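Local atomic coordinates of putative chorismate mutase (Yersinia pestis biovar Microtus str. 91001, PDB entry 2GBB), a protein that catalyses the Claisen rearrangement of chorismate to prephenate as a secreted chorismate mutase and may play some role in pathogenicity. Residues E12-M17 with I66-A71; E38-S43 with P60-Q65. All blocks are in the same frame, centred on the assembly; numbering follows the deposited sequence. Where two conformers were deposited one is given.

Interaction 1 of 2, residues E12-M17 with I66-A71; sequences ERLSYM and INAAKA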
loop_
_atom_site.group_PDB
_atom_site.type_symbol
_atom_site.label_atom_id
_atom_site.label_comp_id
_atom_site.label_asym_id
_atom_site.label_seq_id
_atom_site.Cartn_x
_atom_site.Cartn_y
_atom_site.Cartn_z
ATOM N N GLU A 12 -2.823 -20.165 2.412
ATOM C CA GLU A 12 -3.014 -20.014 3.868
ATOM C C GLU A 12 -1.944 -19.140 4.514
ATOM O O GLU A 12 -2.258 -18.363 5.412
ATOM C CB GLU A 12 -3.017 -21.389 4.562
ATOM C CG GLU A 12 -4.120 -22.399 4.118
ATOM C CD GLU A 12 -3.691 -23.871 4.301
ATOM O OE1 GLU A 12 -4.138 -24.767 3.524
ATOM O OE2 GLU A 12 -2.894 -24.135 5.225
ATOM N N ARG A 13 -0.684 -19.265 4.082
ATOM C CA ARG A 13 0.369 -18.341 4.568
ATOM C C ARG A 13 -0.070 -16.861 4.339
ATOM O O ARG A 13 -0.042 -16.028 5.238
ATOM C CB ARG A 13 1.711 -18.633 3.886
ATOM C CG ARG A 13 2.929 -17.957 4.624
ATOM C CD ARG A 13 4.308 -18.396 4.096
ATOM N NE ARG A 13 5.373 -17.775 4.887
ATOM C CZ ARG A 13 5.797 -16.515 4.745
ATOM N NH1 ARG A 13 5.283 -15.733 3.797
ATOM N NH2 ARG A 13 6.745 -16.035 5.564
ATOM N N LEU A 14 -0.524 -16.575 3.131
ATOM C CA LEU A 14 -0.893 -15.209 2.733
ATOM C C LEU A 14 -2.198 -14.711 3.420
ATOM O O LEU A 14 -2.426 -13.524 3.543
ATOM C CB LEU A 14 -0.976 -15.123 1.186
ATOM C CG LEU A 14 0.320 -15.173 0.354
ATOM C CD1 LEU A 14 0.015 -15.305 -1.155
ATOM C CD2 LEU A 14 1.164 -13.914 0.565
ATOM N N SER A 15 -3.028 -15.621 3.939
ATOM C CA SER A 15 -4.243 -15.209 4.698
ATOM C C SER A 15 -3.932 -14.484 6.038
ATOM O O SER A 15 -4.796 -13.875 6.593
ATOM C CB SER A 15 -5.153 -16.412 4.988
ATOM O OG SER A 15 -4.474 -17.301 5.859
ATOM N N TYR A 16 -2.720 -14.599 6.558
ATOM C CA TYR A 16 -2.285 -13.914 7.777
ATOM C C TYR A 16 -1.801 -12.482 7.579
ATOM O O TYR A 16 -1.495 -11.804 8.530
ATOM C CB TYR A 16 -1.161 -14.719 8.461
ATOM C CG TYR A 16 -1.736 -15.958 9.073
ATOM C CD1 TYR A 16 -2.559 -15.862 10.201
ATOM C CD2 TYR A 16 -1.537 -17.218 8.498
ATOM C CE1 TYR A 16 -3.185 -16.994 10.754
ATOM C CE2 TYR A 16 -2.141 -18.374 9.072
ATOM C CZ TYR A 16 -2.967 -18.237 10.184
ATOM O OH TYR A 16 -3.601 -19.351 10.753
HETATM N N MSE A 17 -1.699 -12.029 6.348
HETATM C CA MSE A 17 -0.990 -10.780 6.090
HETATM C C MSE A 17 -1.833 -9.543 6.372
HETATM O O MSE A 17 -1.303 -8.448 6.631
HETATM C CB MSE A 17 -0.462 -10.784 4.666
HETATM C CG MSE A 17 0.567 -11.897 4.445
HETATM SE SE MSE A 17 2.008 -11.826 5.755
HETATM C CE MSE A 17 2.777 -13.471 5.256
ATOM N N ILE A 66 7.353 -13.012 -0.014
ATOM C CA ILE A 66 7.473 -11.775 0.768
ATOM C C ILE A 66 6.939 -10.582 -0.013
ATOM O O ILE A 66 6.226 -9.782 0.557
ATOM C CB ILE A 66 8.935 -11.553 1.220
ATOM C CG1 ILE A 66 9.268 -12.453 2.438
ATOM C CG2 ILE A 66 9.289 -10.049 1.436
ATOM C CD1 ILE A 66 10.742 -12.772 2.521
ATOM N N ASN A 67 7.278 -10.450 -1.301
ATOM C CA ASN A 67 6.623 -9.471 -2.190
ATOM C C ASN A 67 5.094 -9.524 -2.224
ATOM O O ASN A 67 4.425 -8.480 -2.125
ATOM C CB ASN A 67 7.220 -9.542 -3.610
ATOM C CG ASN A 67 8.635 -8.986 -3.636
ATOM O OD1 ASN A 67 9.038 -8.340 -2.675
ATOM N ND2 ASN A 67 9.389 -9.259 -4.683
ATOM N N ALA A 68 4.535 -10.711 -2.385
ATOM C CA ALA A 68 3.097 -10.845 -2.359
ATOM C C ALA A 68 2.504 -10.395 -1.034
ATOM O O ALA A 68 1.491 -9.736 -1.007
ATOM C CB ALA A 68 2.648 -12.308 -2.659
ATOM N N ALA A 69 3.123 -10.797 0.066
ATOM C CA ALA A 69 2.736 -10.404 1.370
ATOM C C ALA A 69 2.813 -8.869 1.548
ATOM O O ALA A 69 1.852 -8.266 2.010
ATOM C CB ALA A 69 3.641 -11.107 2.368
ATOM N N LYS A 70 3.937 -8.242 1.184
ATOM C CA LYS A 70 4.007 -6.778 1.215
ATOM C C LYS A 70 2.945 -6.127 0.330
ATOM O O LYS A 70 2.296 -5.137 0.741
ATOM C CB LYS A 70 5.412 -6.276 0.877
ATOM C CG LYS A 70 6.478 -6.713 1.914
ATOM C CD LYS A 70 7.801 -5.911 1.680
ATOM C CE LYS A 70 8.400 -6.140 0.329
ATOM N NZ LYS A 70 9.808 -5.769 0.411
ATOM N N ALA A 71 2.740 -6.683 -0.868
ATOM C CA ALA A 71 1.735 -6.125 -1.773
ATOM C C ALA A 71 0.364 -6.074 -1.044
ATOM O O ALA A 71 -0.338 -5.063 -1.035
ATOM C CB ALA A 71 1.681 -6.941 -3.096
#
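Beside the probable substrate pocket of this all-helical chorismate mutase, L14 and M17 close on A68 and A69 of the long helix 55-82. A69 has the most surface covered here. Its methyl sits against the selenomethionine M17, whose CG lies 3.8 Å from A69 CB while SE and CE stand equally close. The M17 chain bends at chi2 (-54°), and beyond SE it runs on extended, so that CG, SE and CE all lie along the alanine methyl.

L14 reaches in with one branch: CD2 rests 3.7 Å from the backbone N of A69 and 3.9 Å from A68 CB, so it bridges two successive residues of the helix. A type I turn from L14 to M17 links helix 7-14 to helix 17-26 and presents both side chains to the same stretch of helix. In the type II chorismate mutase family the active site lies within such a helical bundle, and R13 and A69 to A71 are probably substrate-binding residues here. R13 NH1 is hydrogen-bonded to a bound citrate, probably from the crystallisation liquor, which also lies beside A69. K70, on another face of the helix, forms salt bridges with E32 and E37.

Interaction 2 of 2, residues E38-S43 with P60-Q65; sequences EKVINS and PLMVAQ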
loop_
_atom_site.group_PDB
_atom_site.type_symbol
_atom_site.label_atom_id
_atom_site.label_comp_id
_atom_site.label_asym_id
_atom_site.label_seq_id
_atom_site.Cartn_x
_atom_site.Cartn_y
_atom_site.Cartn_z
ATOM N N GLU A 38 15.310 -10.679 5.893
ATOM C CA GLU A 38 16.504 -11.564 5.911
ATOM C C GLU A 38 16.337 -12.739 6.878
ATOM O O GLU A 38 16.814 -13.872 6.636
ATOM C CB GLU A 38 17.791 -10.773 6.264
ATOM C CG GLU A 38 18.102 -9.686 5.273
ATOM C CD GLU A 38 18.412 -10.282 3.890
ATOM O OE1 GLU A 38 19.405 -11.020 3.758
ATOM O OE2 GLU A 38 17.679 -10.002 2.937
ATOM N N LYS A 39 15.672 -12.466 7.998
ATOM C CA LYS A 39 15.413 -13.489 9.009
ATOM C C LYS A 39 14.521 -14.615 8.414
ATOM O O LYS A 39 14.803 -15.792 8.561
ATOM C CB LYS A 39 14.781 -12.802 10.245
ATOM C CG LYS A 39 14.590 -13.681 11.441
ATOM C CD LYS A 39 13.662 -13.020 12.498
ATOM C CE LYS A 39 13.148 -14.177 13.414
ATOM N NZ LYS A 39 12.917 -13.694 14.807
ATOM N N VAL A 40 13.483 -14.225 7.694
ATOM C CA VAL A 40 12.537 -15.159 7.106
ATOM C C VAL A 40 13.252 -15.979 6.035
ATOM O O VAL A 40 13.109 -17.200 5.976
ATOM C CB VAL A 40 11.337 -14.355 6.512
ATOM C CG1 VAL A 40 10.572 -15.156 5.428
ATOM C CG2 VAL A 40 10.396 -13.877 7.636
ATOM N N ILE A 41 14.075 -15.298 5.222
ATOM C CA ILE A 41 14.901 -15.926 4.189
ATOM C C ILE A 41 15.929 -16.873 4.803
ATOM O O ILE A 41 16.043 -18.030 4.371
ATOM C CB ILE A 41 15.582 -14.861 3.263
ATOM C CG1 ILE A 41 14.512 -14.050 2.502
ATOM C CG2 ILE A 41 16.616 -15.535 2.297
ATOM C CD1 ILE A 41 15.104 -12.836 1.695
ATOM N N ASN A 42 16.681 -16.404 5.794
ATOM C CA ASN A 42 17.695 -17.263 6.436
ATOM C C ASN A 42 17.098 -18.546 7.079
ATOM O O ASN A 42 17.661 -19.637 6.907
ATOM C CB ASN A 42 18.535 -16.484 7.493
ATOM C CG ASN A 42 19.458 -17.404 8.336
ATOM O OD1 ASN A 42 20.547 -17.773 7.901
ATOM N ND2 ASN A 42 19.025 -17.742 9.556
ATOM N N SER A 43 15.981 -18.431 7.789
ATOM C CA SER A 43 15.277 -19.621 8.350
ATOM C C SER A 43 14.760 -20.585 7.279
ATOM O O SER A 43 14.890 -21.814 7.406
ATOM C CB SER A 43 14.072 -19.185 9.148
ATOM O OG SER A 43 14.578 -18.501 10.258
ATOM N N PRO A 60 14.498 -17.367 -4.213
ATOM C CA PRO A 60 13.579 -16.674 -5.083
ATOM C C PRO A 60 12.115 -16.839 -4.665
ATOM O O PRO A 60 11.365 -15.873 -4.642
ATOM C CB PRO A 60 13.907 -17.292 -6.464
ATOM C CG PRO A 60 15.372 -17.537 -6.351
ATOM C CD PRO A 60 15.365 -18.250 -5.026
ATOM N N LEU A 61 11.739 -18.048 -4.271
ATOM C CA LEU A 61 10.394 -18.333 -3.763
ATOM C C LEU A 61 10.113 -17.559 -2.483
ATOM O O LEU A 61 9.053 -16.998 -2.336
ATOM C CB LEU A 61 10.252 -19.804 -3.417
ATOM C CG LEU A 61 8.893 -20.487 -3.540
ATOM C CD1 LEU A 61 8.772 -21.567 -2.469
ATOM C CD2 LEU A 61 7.650 -19.594 -3.686
HETATM N N MSE A 62 11.062 -17.536 -1.567
HETATM C CA MSE A 62 10.869 -16.715 -0.368
HETATM C C MSE A 62 10.719 -15.251 -0.747
HETATM O O MSE A 62 9.814 -14.618 -0.293
HETATM C CB MSE A 62 11.990 -16.937 0.631
HETATM C CG MSE A 62 12.136 -18.352 1.072
HETATM SE SE MSE A 62 10.438 -19.235 1.580
HETATM C CE MSE A 62 9.840 -17.980 2.986
ATOM N N VAL A 63 11.604 -14.726 -1.603
ATOM C CA VAL A 63 11.470 -13.352 -2.150
ATOM C C VAL A 63 10.065 -13.105 -2.756
ATOM O O VAL A 63 9.420 -12.108 -2.442
ATOM C CB VAL A 63 12.615 -12.991 -3.140
ATOM C CG1 VAL A 63 12.303 -11.701 -3.949
ATOM C CG2 VAL A 63 13.966 -12.796 -2.371
ATOM N N ALA A 64 9.591 -14.022 -3.609
ATOM C CA ALA A 64 8.253 -13.902 -4.244
ATOM C C ALA A 64 7.122 -13.906 -3.209
ATOM O O ALA A 64 6.129 -13.121 -3.298
ATOM C CB ALA A 64 8.030 -15.024 -5.310
ATOM N N GLN A 65 7.263 -14.762 -2.194
ATOM C CA GLN A 65 6.218 -14.824 -1.190
ATOM C C GLN A 65 6.185 -13.529 -0.352
ATOM O O GLN A 65 5.106 -13.058 0.019
ATOM C CB GLN A 65 6.420 -16.029 -0.257
ATOM C CG GLN A 65 6.023 -17.327 -0.931
ATOM C CD GLN A 65 6.072 -18.466 0.020
ATOM O OE1 GLN A 65 5.037 -18.909 0.517
ATOM N NE2 GLN A 65 7.282 -18.950 0.305
#
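M62, I41 and V40 carry this contact between helices 34-50 and 55-82, whose local axes run roughly antiparallel at 144° and approach to 9.9 Å. M62, a selenomethionine, has the most surface buried, and its CB points toward the facing helix. I41 lies opposite it, the two CA atoms 6.1 Å apart, and I41 CG1 comes to 4.3 Å from M62 CB. Beyond CB the M62 chain doubles back, with chi2 at -47° and chi3 at -57°, and this double bend brings its terminal methyl alongside V40: CE stands 3.8 Å from V40 CG1, the two side chains crossing at a slant.

I41 extends in the other direction, and its CD1 meets V63 CG2 at 4.2 Å, a looser touch at the margin of the interface. Around these three, M62 also packs on S104 of helix 93-117 and I41 on K59 and I66, while V40 touches R13, a probable substrate-binding residue. Away from the contact, on helix 34-50, S43 OG and S43 N both donate to K39 O, from opposite faces of its carbonyl plane. Between the helices the meeting groups are methyls and methylenes, so these two segments hold to each other by dispersion and the exclusion of water, with shape rather than directed bonds setting their fit.

Overall arrangement
Both interactions draw on helix 55-82, using consecutive pieces of it: 60-65 packs against helix 34-50, and 66-71 against the end of helix 7-14 and the turn after it. Their centres are about 12 Å apart, yet they touch. I66 CD1 lies 3.8 Å from V40 CG1, and R13 NH2 is 3.9 Å from that same carbon, while R13 CD approaches Q65 OE1 at 3.7 Å. R13 and V40 thus bring the two contacts together at the probable substrate pocket. Measured between nearest atoms, the bound citrate is about 3 Å from the side chain of A69 in interaction 1 and about 4 Å from that of V40 in interaction 2.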